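Local coordinates for hypothetical shikimate 5-dehydrogenase-like protein HI0607 (Haemophilus influenzae, PDB 1NPY) that catalyses the NADP(+)-dependent oxidation of shikimate to 3-dehydroshikimate in vitro, but so weakly that shikimate may not be its biological substrate, at residues A[41-53]-A[65-77]. Sequence-based numbering, arbitrary orientation.
Sequences TTQDIEHAIKGVR and PFKETCMPFLDEI
The ring of F73 lies flat between E46 and P72: E46 CA lies over one face, 4.0 Å from the centroid, with CB and CG above the rim, and P72 CB sits over the centre of the opposite face. E46 CG stands anti to the backbone N (chi1 174°), which carries the extended chain along the rim, its carboxylate within 7° of parallel to the ring; OE2 takes K50 NZ through its anti lone pair in a 2.9 Å salt bridge. The F66 ring has P65 CD over one face, T69 OG1 and T42 O at its edge, the latter 3.4 Å from F66 CZ, and I45 CD1 approaching obliquely, 3.8 Å from F66 CG. Between the two rings I45 CG1 packs on C70, while I49 CG2 wedges against F73 CB and L74 CD2. This is the substrate-binding domain of the shikimate dehydrogenase family: helix 45-55 lies with I45 and I49 also against L12 of strand 7-12. Segment 65-77, whose K67, the probable proton donor/acceptor, turns away from this contact, leads into strand 76-77, outermost in the sheet within this chain. In the last turn of the helix the R53 guanidinium points its edge at that segment. Its NH2 donates to D75 OD2 (2.8 Å, 162°), a salt bridge entering from above the carboxylate plane, and to F73 O at 3.2 Å; a water bridges NH1 to the same carbonyl. D75 OD2 also accepts from L97 N, and R53 NE donates to G95 O.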
# COMPACT_ATOMS: atom_id res chain seq x y z
N THR A 41 12.83 15.27 0.75
CA THR A 41 13.70 14.29 0.13
C THR A 41 15.06 14.38 0.81
O THR A 41 15.31 15.24 1.67
CB THR A 41 13.83 14.50 -1.38
OG1 THR A 41 14.50 13.38 -1.99
CG2 THR A 41 14.66 15.76 -1.64
N THR A 42 15.92 13.43 0.48
CA THR A 42 17.25 13.35 1.04
C THR A 42 18.11 12.46 0.17
O THR A 42 17.59 11.67 -0.63
CB THR A 42 17.21 12.76 2.49
OG1 THR A 42 18.50 12.78 3.11
CG2 THR A 42 16.81 11.29 2.48
N GLN A 43 19.41 12.70 0.28
CA GLN A 43 20.41 11.79 -0.28
C GLN A 43 21.23 11.13 0.82
O GLN A 43 22.23 10.46 0.55
CB GLN A 43 21.32 12.53 -1.27
CG GLN A 43 20.60 13.17 -2.45
CD GLN A 43 21.62 13.70 -3.43
OE1 GLN A 43 22.08 14.83 -3.28
NE2 GLN A 43 22.04 12.85 -4.36
N ASP A 44 20.77 11.23 2.06
CA ASP A 44 21.46 10.63 3.20
C ASP A 44 20.46 10.11 4.23
O ASP A 44 20.22 10.79 5.24
CB ASP A 44 22.32 11.71 3.84
CG ASP A 44 23.19 11.23 4.98
OD1 ASP A 44 23.14 10.07 5.46
OD2 ASP A 44 24.01 12.03 5.47
N ILE A 45 19.91 8.92 3.96
CA ILE A 45 18.86 8.33 4.80
C ILE A 45 19.31 8.24 6.26
O ILE A 45 18.49 8.48 7.17
CB ILE A 45 18.36 6.97 4.22
CG1 ILE A 45 17.05 6.49 4.85
CG2 ILE A 45 19.41 5.91 4.39
CD1 ILE A 45 15.94 7.53 4.83
N GLU A 46 20.58 7.89 6.50
CA GLU A 46 21.07 7.81 7.86
C GLU A 46 20.82 9.08 8.67
O GLU A 46 20.25 9.05 9.77
CB GLU A 46 22.57 7.48 7.92
CG GLU A 46 23.18 7.53 9.30
CD GLU A 46 24.66 7.19 9.31
OE1 GLU A 46 25.31 6.95 8.27
OE2 GLU A 46 25.19 7.19 10.43
N HIS A 47 21.26 10.20 8.14
CA HIS A 47 21.13 11.45 8.89
C HIS A 47 19.74 12.05 8.79
O HIS A 47 19.34 12.81 9.68
CB HIS A 47 22.24 12.45 8.53
CG HIS A 47 23.61 11.95 8.88
ND1 HIS A 47 24.02 11.77 10.18
CD2 HIS A 47 24.61 11.49 8.10
CE1 HIS A 47 25.23 11.24 10.19
NE2 HIS A 47 25.64 11.11 8.94
N ALA A 48 18.98 11.67 7.78
CA ALA A 48 17.56 12.03 7.73
C ALA A 48 16.80 11.39 8.88
O ALA A 48 16.08 12.09 9.60
CB ALA A 48 16.98 11.64 6.41
N ILE A 49 17.01 10.10 9.12
CA ILE A 49 16.29 9.36 10.16
C ILE A 49 16.80 9.81 11.52
O ILE A 49 16.01 10.10 12.43
CB ILE A 49 16.42 7.83 10.00
CG1 ILE A 49 15.83 7.36 8.67
CG2 ILE A 49 15.74 7.10 11.17
CD1 ILE A 49 14.39 7.75 8.38
N LYS A 50 18.12 9.92 11.67
CA LYS A 50 18.65 10.47 12.92
C LYS A 50 18.15 11.90 13.19
O LYS A 50 18.02 12.26 14.35
CB LYS A 50 20.17 10.39 12.98
CG LYS A 50 20.70 8.96 13.08
CD LYS A 50 22.21 8.89 12.93
CE LYS A 50 22.66 7.45 13.20
NZ LYS A 50 24.15 7.33 13.08
N GLY A 51 17.89 12.67 12.15
CA GLY A 51 17.28 13.99 12.21
C GLY A 51 15.85 14.00 12.71
O GLY A 51 15.51 14.87 13.53
N VAL A 52 15.05 13.06 12.23
CA VAL A 52 13.65 12.91 12.63
C VAL A 52 13.65 12.73 14.14
O VAL A 52 12.93 13.40 14.86
CB VAL A 52 13.00 11.68 11.94
CG1 VAL A 52 11.71 11.19 12.63
CG2 VAL A 52 12.77 11.95 10.48
N ARG A 53 14.50 11.85 14.66
CA ARG A 53 14.58 11.67 16.11
C ARG A 53 15.06 12.91 16.86
O ARG A 53 14.43 13.33 17.83
CB ARG A 53 15.45 10.44 16.46
CG ARG A 53 15.59 10.25 17.96
CD ARG A 53 16.58 9.20 18.33
NE ARG A 53 16.21 7.87 17.82
CZ ARG A 53 16.82 7.24 16.83
NH1 ARG A 53 17.81 7.78 16.16
NH2 ARG A 53 16.42 6.02 16.47
N PRO A 65 13.53 5.45 -2.46
CA PRO A 65 14.23 4.17 -2.29
C PRO A 65 14.73 3.85 -0.89
O PRO A 65 15.81 3.29 -0.71
CB PRO A 65 15.45 4.37 -3.18
CG PRO A 65 15.80 5.80 -2.94
CD PRO A 65 14.49 6.53 -2.75
N PHE A 66 13.94 4.18 0.12
CA PHE A 66 14.39 4.15 1.51
C PHE A 66 13.68 3.14 2.39
O PHE A 66 13.92 3.16 3.59
CB PHE A 66 14.18 5.54 2.13
CG PHE A 66 14.79 6.67 1.35
CD1 PHE A 66 16.14 6.65 1.01
CD2 PHE A 66 14.03 7.78 1.01
CE1 PHE A 66 16.70 7.71 0.29
CE2 PHE A 66 14.59 8.86 0.32
CZ PHE A 66 15.94 8.81 -0.02
N LYS A 67 12.79 2.30 1.85
CA LYS A 67 11.91 1.48 2.68
C LYS A 67 12.68 0.37 3.38
O LYS A 67 12.30 -0.10 4.47
CB LYS A 67 10.76 0.90 1.85
CG LYS A 67 9.74 1.92 1.36
CD LYS A 67 8.55 1.15 0.78
CE LYS A 67 7.43 2.05 0.32
NZ LYS A 67 6.45 1.16 -0.36
N GLU A 68 13.81 -0.04 2.79
CA GLU A 68 14.71 -0.94 3.50
C GLU A 68 15.94 -0.28 4.13
O GLU A 68 16.36 -0.64 5.23
CB GLU A 68 15.15 -2.09 2.60
CG GLU A 68 13.99 -2.89 2.05
CD GLU A 68 13.28 -2.24 0.87
OE1 GLU A 68 13.96 -1.60 0.03
OE2 GLU A 68 12.03 -2.39 0.80
N THR A 69 16.52 0.69 3.43
CA THR A 69 17.70 1.38 3.97
C THR A 69 17.47 2.19 5.23
O THR A 69 18.43 2.45 5.96
CB THR A 69 18.44 2.25 2.92
OG1 THR A 69 17.58 3.28 2.41
CG2 THR A 69 18.87 1.41 1.70
N CYS A 70 16.23 2.60 5.52
CA CYS A 70 15.95 3.26 6.78
C CYS A 70 16.04 2.32 8.00
O CYS A 70 16.16 2.79 9.13
CB CYS A 70 14.55 3.90 6.78
SG CYS A 70 13.14 2.78 6.80
N MET A 71 15.93 1.02 7.80
CA MET A 71 15.64 0.11 8.90
C MET A 71 16.74 0.02 9.96
O MET A 71 16.42 -0.07 11.14
CB MET A 71 15.26 -1.26 8.34
CG MET A 71 13.97 -1.21 7.53
SD MET A 71 13.38 -2.78 6.89
CE MET A 71 13.10 -3.70 8.30
N PRO A 72 18.01 0.04 9.58
CA PRO A 72 19.11 0.01 10.56
C PRO A 72 19.07 1.14 11.58
O PRO A 72 19.69 1.07 12.65
CB PRO A 72 20.35 0.11 9.67
CG PRO A 72 19.96 -0.53 8.41
CD PRO A 72 18.53 -0.01 8.20
N PHE A 73 18.32 2.19 11.27
CA PHE A 73 18.32 3.39 12.09
C PHE A 73 17.10 3.51 13.01
O PHE A 73 16.94 4.51 13.70
CB PHE A 73 18.49 4.61 11.17
CG PHE A 73 19.72 4.50 10.32
CD1 PHE A 73 20.96 4.42 10.95
CD2 PHE A 73 19.62 4.27 8.97
CE1 PHE A 73 22.09 4.18 10.21
CE2 PHE A 73 20.75 4.08 8.22
CZ PHE A 73 21.98 4.02 8.85
N LEU A 74 16.23 2.51 12.97
CA LEU A 74 15.00 2.51 13.75
C LEU A 74 15.17 1.66 14.99
O LEU A 74 16.01 0.76 15.07
CB LEU A 74 13.82 2.00 12.93
CG LEU A 74 13.76 2.71 11.56
CD1 LEU A 74 12.64 2.11 10.75
CD2 LEU A 74 13.59 4.18 11.77
N ASP A 75 14.32 1.94 15.97
CA ASP A 75 14.42 1.27 17.26
C ASP A 75 13.61 -0.01 17.41
O ASP A 75 14.00 -0.92 18.15
CB ASP A 75 14.11 2.27 18.37
CG ASP A 75 15.06 3.43 18.38
OD1 ASP A 75 16.27 3.18 18.56
OD2 ASP A 75 14.71 4.60 18.16
N GLU A 76 12.48 -0.11 16.73
CA GLU A 76 11.60 -1.26 16.91
C GLU A 76 10.75 -1.47 15.66
O GLU A 76 9.99 -0.59 15.27
CB GLU A 76 10.68 -0.96 18.08
CG GLU A 76 9.80 -2.11 18.53
CD GLU A 76 8.98 -1.71 19.74
OE1 GLU A 76 7.96 -1.03 19.56
OE2 GLU A 76 9.40 -2.02 20.88
N ILE A 77 10.93 -2.63 15.04
CA ILE A 77 10.22 -2.95 13.80
C ILE A 77 9.01 -3.78 14.20
O ILE A 77 9.12 -4.88 14.74
CB ILE A 77 11.12 -3.76 12.84
CG1 ILE A 77 12.49 -3.12 12.65
CG2 ILE A 77 10.43 -3.95 11.49
CD1 ILE A 77 12.50 -1.84 11.89
O HOH W 1 18.96 6.22 14.14